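Local structure of 8-amino-8-demethylriboflavin N,N-dimethyltransferase (Streptomyces davawensis, 4D7K) at residues A[237-248]-A[264-273]. The protein transfers two methyl groups from S-adenosyl-L-methionine to the 8-amino group of 8-amino-8-demethylriboflavin, the last two steps in making the antibiotic roseoflavin. Residues are numbered along the deposited sequence; the frame is centred on the assembly and turned at random.
Sequences FFDVLPTGCDAY and RLLVRIRQAM
R268 reaches off the helix into the bend of 237-248, and its side chain is worth following outward. R268 CB lies against L241 CD1 at 3.6 Å. R268 CG meets the edge of the F238 ring, 3.5 Å from F238 CD1. Bends at chi2 and chi3 (-72° and -63°) then fold the chain back on itself, which lays the guanidinium flat over the L241 methyl: L241 CD1 is under one face, offset toward the guanidinium rim, 3.8 Å from R268 CZ. In the guanidinium plane, R268 NE faces F238 O at 3.6 Å. At the tip, NH2 packs on L241 CB, and NH1 makes a weak hydrogen bond to OE1 of Q271, one turn further along.

F238 is shared with the preceding turn. R264 NH1 sits over one face of its ring, 3.6 Å from F238 CZ, with guanidinium and ring only 14° from parallel. NH2 of the same arginine is held by a salt bridge to D261. Along the edge that R268 meets, F238 CE1 touches L265 N, near the ring plane.

All this belongs to the Rossmann-like methyltransferase domain: helix 259-270 is the crossover between parallel strands 247-251 and 280-285. The first strand opens with A247 and Y248, and residues 237-246 lead into it. F237, predicted to help bind S-adenosyl-L-methionine, touches L265 CD1 through its CB.

Y248, on the strand, points toward I269, A272 and M273. I269 CG2 makes an off-centre CH-pi contact with its ring, M273 CG lies 3.5 Å from Y248 CE1, and M273 SD adds an oblique Met-aromatic contact. Y248 OH lies 2.9 Å from P242 O and 3.0 Å from A272 O. A272 O is also approached by G244 N in a long, weak but nearly straight hydrogen bond, while A272 CB tucks against P242 O.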
loop_
_atom_site.group_PDB
_atom_site.type_symbol
_atom_site.label_atom_id
_atom_site.label_comp_id
_atom_site.label_asym_id
_atom_site.label_seq_id
_atom_site.Cartn_x
_atom_site.Cartn_y
_atom_site.Cartn_z
ATOM N N PHE A 237 -27.441 19.832 -19.173
ATOM C CA PHE A 237 -28.361 18.745 -18.836
ATOM C C PHE A 237 -29.838 19.135 -18.945
ATOM O O PHE A 237 -30.645 18.378 -19.477
ATOM C CB PHE A 237 -28.081 18.234 -17.420
ATOM C CG PHE A 237 -26.849 17.379 -17.310
ATOM C CD1 PHE A 237 -26.236 16.872 -18.442
ATOM C CD2 PHE A 237 -26.312 17.074 -16.069
ATOM C CE1 PHE A 237 -25.104 16.081 -18.340
ATOM C CE2 PHE A 237 -25.183 16.286 -15.960
ATOM C CZ PHE A 237 -24.578 15.788 -17.097
ATOM N N PHE A 238 -30.182 20.319 -18.449
ATOM C CA PHE A 238 -31.578 20.746 -18.372
ATOM C C PHE A 238 -32.187 21.139 -19.721
ATOM O O PHE A 238 -33.340 21.565 -19.781
ATOM C CB PHE A 238 -31.709 21.918 -17.398
ATOM C CG PHE A 238 -31.423 21.555 -15.971
ATOM C CD1 PHE A 238 -32.438 21.106 -15.142
ATOM C CD2 PHE A 238 -30.142 21.663 -15.457
ATOM C CE1 PHE A 238 -32.183 20.772 -13.826
ATOM C CE2 PHE A 238 -29.878 21.329 -14.140
ATOM C CZ PHE A 238 -30.901 20.883 -13.324
ATOM N N ASP A 239 -31.420 20.994 -20.795
ATOM C CA ASP A 239 -31.902 21.369 -22.120
ATOM C C ASP A 239 -31.983 20.179 -23.072
ATOM O O ASP A 239 -32.982 19.996 -23.766
ATOM C CB ASP A 239 -31.006 22.452 -22.727
ATOM C CG ASP A 239 -31.074 23.760 -21.965
ATOM O OD1 ASP A 239 -31.968 24.579 -22.267
ATOM O OD2 ASP A 239 -30.233 23.971 -21.065
ATOM N N VAL A 240 -30.929 19.371 -23.100
ATOM C CA VAL A 240 -30.819 18.304 -24.087
ATOM C C VAL A 240 -31.354 16.961 -23.594
ATOM O O VAL A 240 -31.021 15.917 -24.154
ATOM C CB VAL A 240 -29.355 18.119 -24.535
ATOM C CG1 VAL A 240 -28.855 19.371 -25.238
ATOM C CG2 VAL A 240 -28.470 17.785 -23.340
ATOM N N LEU A 241 -32.182 16.983 -22.553
ATOM C CA LEU A 241 -32.788 15.751 -22.049
ATOM C C LEU A 241 -33.730 15.142 -23.079
ATOM O O LEU A 241 -34.699 15.777 -23.490
ATOM C CB LEU A 241 -33.548 16.006 -20.746
ATOM C CG LEU A 241 -32.749 16.021 -19.444
ATOM C CD1 LEU A 241 -33.681 16.205 -18.256
ATOM C CD2 LEU A 241 -31.941 14.748 -19.297
ATOM N N PRO A 242 -33.445 13.904 -23.504
ATOM C CA PRO A 242 -34.306 13.217 -24.469
ATOM C C PRO A 242 -35.624 12.778 -23.839
ATOM O O PRO A 242 -35.682 12.534 -22.632
ATOM C CB PRO A 242 -33.466 12.009 -24.889
ATOM C CG PRO A 242 -32.595 11.744 -23.710
ATOM C CD PRO A 242 -32.278 13.088 -23.123
ATOM N N THR A 243 -36.665 12.678 -24.655
ATOM C CA THR A 243 -37.990 12.301 -24.177
ATOM C C THR A 243 -38.449 10.988 -24.811
ATOM O O THR A 243 -38.267 10.771 -26.009
ATOM C CB THR A 243 -39.025 13.411 -24.477
ATOM O OG1 THR A 243 -38.605 14.632 -23.856
ATOM C CG2 THR A 243 -40.406 13.033 -23.956
ATOM N N GLY A 244 -39.038 10.112 -24.003
ATOM C CA GLY A 244 -39.579 8.865 -24.508
ATOM C C GLY A 244 -38.698 7.662 -24.236
ATOM O O GLY A 244 -38.959 6.566 -24.732
ATOM N N CYS A 245 -37.648 7.863 -23.448
ATOM C CA CYS A 245 -36.774 6.764 -23.065
ATOM C C CYS A 245 -37.385 6.005 -21.892
ATOM O O CYS A 245 -37.993 6.603 -21.005
ATOM C CB CYS A 245 -35.379 7.282 -22.713
ATOM S SG CYS A 245 -34.511 8.057 -24.104
ATOM N N ASP A 246 -37.242 4.684 -21.898
ATOM C CA ASP A 246 -37.833 3.867 -20.846
ATOM C C ASP A 246 -36.794 3.490 -19.791
ATOM O O ASP A 246 -37.097 2.774 -18.837
ATOM C CB ASP A 246 -38.486 2.612 -21.436
ATOM C CG ASP A 246 -37.538 1.811 -22.306
ATOM O OD1 ASP A 246 -36.605 2.408 -22.877
ATOM O OD2 ASP A 246 -37.731 0.583 -22.423
ATOM N N ALA A 247 -35.573 3.989 -19.963
ATOM C CA ALA A 247 -34.522 3.789 -18.972
ATOM C C ALA A 247 -33.584 4.990 -18.931
ATOM O O ALA A 247 -32.945 5.320 -19.927
ATOM C CB ALA A 247 -33.744 2.513 -19.265
ATOM N N TYR A 248 -33.517 5.644 -17.776
ATOM C CA TYR A 248 -32.614 6.768 -17.571
ATOM C C TYR A 248 -31.536 6.392 -16.566
ATOM O O TYR A 248 -31.834 5.863 -15.495
ATOM C CB TYR A 248 -33.379 8.002 -17.091
ATOM C CG TYR A 248 -34.263 8.612 -18.147
ATOM C CD1 TYR A 248 -35.489 8.046 -18.463
ATOM C CD2 TYR A 248 -33.872 9.758 -18.830
ATOM C CE1 TYR A 248 -36.299 8.600 -19.434
ATOM C CE2 TYR A 248 -34.680 10.321 -19.802
ATOM C CZ TYR A 248 -35.893 9.737 -20.099
ATOM O OH TYR A 248 -36.705 10.290 -21.063
ATOM N N ARG A 264 -33.909 19.421 -8.869
ATOM C CA ARG A 264 -34.298 20.026 -10.140
ATOM C C ARG A 264 -34.011 19.089 -11.309
ATOM O O ARG A 264 -34.862 18.889 -12.176
ATOM C CB ARG A 264 -33.579 21.363 -10.345
ATOM C CG ARG A 264 -34.002 22.447 -9.364
ATOM C CD ARG A 264 -33.503 23.826 -9.776
ATOM N NE ARG A 264 -32.047 23.935 -9.743
ATOM C CZ ARG A 264 -31.278 24.063 -10.821
ATOM N NH1 ARG A 264 -31.825 24.103 -12.029
ATOM N NH2 ARG A 264 -29.962 24.155 -10.692
ATOM N N LEU A 265 -32.812 18.512 -11.319
ATOM C CA LEU A 265 -32.420 17.556 -12.351
ATOM C C LEU A 265 -33.321 16.324 -12.331
ATOM O O LEU A 265 -33.740 15.827 -13.375
ATOM C CB LEU A 265 -30.958 17.142 -12.172
ATOM C CG LEU A 265 -30.425 16.081 -13.134
ATOM C CD1 LEU A 265 -30.546 16.548 -14.576
ATOM C CD2 LEU A 265 -28.984 15.736 -12.801
ATOM N N LEU A 266 -33.620 15.839 -11.133
ATOM C CA LEU A 266 -34.474 14.670 -10.978
ATOM C C LEU A 266 -35.903 14.956 -11.441
ATOM O O LEU A 266 -36.563 14.086 -12.010
ATOM C CB LEU A 266 -34.465 14.203 -9.523
ATOM C CG LEU A 266 -33.139 13.640 -9.009
ATOM C CD1 LEU A 266 -33.148 13.561 -7.492
ATOM C CD2 LEU A 266 -32.863 12.274 -9.619
ATOM N N VAL A 267 -36.371 16.180 -11.200
ATOM C CA VAL A 267 -37.705 16.599 -11.629
ATOM C C VAL A 267 -37.783 16.671 -13.154
ATOM O O VAL A 267 -38.785 16.277 -13.756
ATOM C CB VAL A 267 -38.095 17.972 -11.019
ATOM C CG1 VAL A 267 -39.344 18.529 -11.680
ATOM C CG2 VAL A 267 -38.312 17.850 -9.520
ATOM N N ARG A 268 -36.715 17.164 -13.774
ATOM C CA ARG A 268 -36.635 17.253 -15.229
ATOM C C ARG A 268 -36.621 15.872 -15.880
ATOM O O ARG A 268 -37.221 15.670 -16.936
ATOM C CB ARG A 268 -35.394 18.042 -15.645
ATOM C CG ARG A 268 -35.573 19.548 -15.585
ATOM C CD ARG A 268 -36.482 20.045 -16.702
ATOM N NE ARG A 268 -35.911 19.797 -18.025
ATOM C CZ ARG A 268 -36.312 18.834 -18.849
ATOM N NH1 ARG A 268 -37.299 18.021 -18.495
ATOM N NH2 ARG A 268 -35.728 18.687 -20.032
ATOM N N ILE A 269 -35.932 14.927 -15.253
ATOM C CA ILE A 269 -35.941 13.551 -15.731
ATOM C C ILE A 269 -37.345 12.974 -15.588
ATOM O O ILE A 269 -37.854 12.316 -16.495
ATOM C CB ILE A 269 -34.934 12.673 -14.965
ATOM C CG1 ILE A 269 -33.506 13.167 -15.215
ATOM C CG2 ILE A 269 -35.068 11.209 -15.374
ATOM C CD1 ILE A 269 -32.459 12.444 -14.398
ATOM N N ARG A 270 -37.973 13.258 -14.451
ATOM C CA ARG A 270 -39.295 12.729 -14.135
ATOM C C ARG A 270 -40.350 13.061 -15.191
ATOM O O ARG A 270 -41.187 12.222 -15.525
ATOM C CB ARG A 270 -39.753 13.250 -12.772
ATOM C CG ARG A 270 -41.150 12.810 -12.376
ATOM C CD ARG A 270 -41.262 11.293 -12.276
ATOM N NE ARG A 270 -42.639 10.884 -12.022
ATOM C CZ ARG A 270 -43.520 10.594 -12.974
ATOM N NH1 ARG A 270 -43.165 10.656 -14.251
ATOM N NH2 ARG A 270 -44.755 10.237 -12.651
ATOM N N GLN A 271 -40.309 14.279 -15.719
ATOM C CA GLN A 271 -41.306 14.695 -16.697
ATOM C C GLN A 271 -40.922 14.280 -18.117
ATOM O O GLN A 271 -41.714 14.427 -19.047
ATOM C CB GLN A 271 -41.531 16.212 -16.625
ATOM C CG GLN A 271 -40.280 17.057 -16.793
ATOM C CD GLN A 271 -40.552 18.539 -16.596
ATOM O OE1 GLN A 271 -39.683 19.379 -16.835
ATOM N NE2 GLN A 271 -41.762 18.866 -16.153
ATOM N N ALA A 272 -39.712 13.754 -18.278
ATOM C CA ALA A 272 -39.252 13.265 -19.575
ATOM C C ALA A 272 -39.585 11.784 -19.759
ATOM O O ALA A 272 -39.519 11.254 -20.869
ATOM C CB ALA A 272 -37.753 13.494 -19.728
ATOM N N MET A 273 -39.946 11.126 -18.662
ATOM C CA MET A 273 -40.254 9.700 -18.683
ATOM C C MET A 273 -41.698 9.438 -19.094
ATOM O O MET A 273 -42.047 8.326 -19.488
ATOM C CB MET A 273 -39.993 9.076 -17.310
ATOM C CG MET A 273 -38.562 9.194 -16.835
ATOM S SD MET A 273 -38.330 8.477 -15.199
ATOM C CE MET A 273 -39.010 6.841 -15.448
#